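Local coordinates for CigR Protein (Salmonella enterica subsp. enterica serovar Typhimurium, PDB 4EW5) that is of unknown molecular function but is probably an inner membrane protein, represented here by its C-terminal domain, at residues L83-L86 with V91-I94. Sequence-based numbering, arbitrary orientation.
Sequences LIAL and VTAI
The carbonyl oxygen of L83 is shared by two consecutive backbone amides of the neighbouring strand, T92 and A93. The T92 N–L83 O bond is short at 2.8 Å and nearly follows the C=O direction, with a C=O...N angle of 165°. The bond from A93 N to the same L83 O is weak and longer, 3.4 Å. In return, L83 N donates to A93 O at 2.9 Å, and this donor lies somewhat off the carbonyl plane.

The tight part of the contact lies around L83. Its side chain extends with CG anti to the backbone N (chi1 -175°), which carries CD2 to within 3.8 Å of T92 CG2, the two side chains meeting at a slant. At the base of the same face, L83 CB meets A93 CB at 4.1 Å. Y72 and W74 of strand 72-77 also pack on L83, and P8 of the second subunit touches both L83 and T92, so this face is closed partly by the dimer partner. The T92 side chain leaves the backbone toward strand 80-85, and OG1, beside its own backbone N, is hydrogen-bonded to V90 O, in the residue just before the strand.

On the other face the fit is looser: I84 CG1 and V91 CG2 come no nearer than 4.4 Å, although both residues are buried and L49 lies against each. Toward the turn the strands part company, and A85, partly exposed, adds little in contrast to the packed L83 side.

Two residues, T92 and A93, thus stand opposite the single residue L83, and T92, with a helix-like psi, takes up the extra length. This is a classic beta bulge in an antiparallel beta hairpin, formed by strands 80-85 and 91-95.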
loop_
_atom_site.group_PDB
_atom_site.type_symbol
_atom_site.label_atom_id
_atom_site.label_comp_id
_atom_site.label_asym_id
_atom_site.label_seq_id
_atom_site.Cartn_x
_atom_site.Cartn_y
_atom_site.Cartn_z
ATOM N N LEU A 83 -1.739 9.229 -9.591
ATOM C CA LEU A 83 -0.653 10.103 -9.399
ATOM C C LEU A 83 -0.154 10.484 -10.813
ATOM O O LEU A 83 0.162 9.597 -11.637
ATOM C CB LEU A 83 0.509 9.409 -8.718
ATOM C CG LEU A 83 1.731 10.247 -8.317
ATOM C CD1 LEU A 83 1.400 11.287 -7.225
ATOM C CD2 LEU A 83 2.903 9.407 -7.878
ATOM N N ILE A 84 0.064 11.770 -11.008
ATOM C CA ILE A 84 0.337 12.292 -12.354
ATOM C C ILE A 84 1.501 13.258 -12.231
ATOM O O ILE A 84 1.532 14.081 -11.292
ATOM C CB ILE A 84 -0.943 13.009 -12.857
ATOM C CG1 ILE A 84 -2.004 11.975 -13.171
ATOM C CG2 ILE A 84 -0.721 13.807 -14.102
ATOM C CD1 ILE A 84 -3.382 12.555 -13.508
ATOM N N ALA A 85 2.482 13.128 -13.122
ATOM C CA ALA A 85 3.573 14.088 -13.200
ATOM C C ALA A 85 3.060 15.470 -13.614
ATOM O O ALA A 85 2.278 15.617 -14.581
ATOM C CB ALA A 85 4.628 13.625 -14.208
ATOM N N LEU A 86 3.496 16.485 -12.881
ATOM C CA LEU A 86 3.081 17.817 -13.157
ATOM C C LEU A 86 3.625 18.188 -14.514
ATOM O O LEU A 86 4.684 17.750 -14.907
ATOM C CB LEU A 86 3.599 18.814 -12.114
ATOM C CG LEU A 86 2.895 18.701 -10.742
ATOM C CD1 LEU A 86 3.599 19.722 -9.808
ATOM C CD2 LEU A 86 1.397 18.962 -10.769
ATOM N N VAL A 91 1.031 9.563 -16.365
ATOM C CA VAL A 91 0.412 8.742 -15.362
ATOM C C VAL A 91 1.502 7.891 -14.717
ATOM O O VAL A 91 2.231 7.157 -15.384
ATOM C CB VAL A 91 -0.749 7.948 -15.915
ATOM C CG1 VAL A 91 -1.226 6.905 -14.909
ATOM C CG2 VAL A 91 -1.891 8.888 -16.353
ATOM N N THR A 92 1.532 7.951 -13.400
ATOM C CA THR A 92 2.622 7.390 -12.628
ATOM C C THR A 92 2.206 6.247 -11.684
ATOM O O THR A 92 2.991 5.323 -11.385
ATOM C CB THR A 92 3.344 8.558 -11.868
ATOM O OG1 THR A 92 3.784 9.492 -12.863
ATOM C CG2 THR A 92 4.566 8.099 -11.076
ATOM N N ALA A 93 0.990 6.278 -11.192
ATOM C CA ALA A 93 0.435 5.203 -10.377
ATOM C C ALA A 93 -1.021 5.354 -10.481
ATOM O O ALA A 93 -1.488 6.490 -10.627
ATOM C CB ALA A 93 0.858 5.308 -8.901
ATOM N N ILE A 94 -1.721 4.218 -10.466
ATOM C CA ILE A 94 -3.120 4.179 -10.638
ATOM C C ILE A 94 -3.664 3.244 -9.527
ATOM O O ILE A 94 -3.236 2.109 -9.378
ATOM C CB ILE A 94 -3.535 3.551 -11.987
ATOM C CG1 ILE A 94 -2.940 4.338 -13.168
ATOM C CG2 ILE A 94 -5.068 3.456 -12.129
ATOM C CD1 ILE A 94 -2.940 3.494 -14.436
#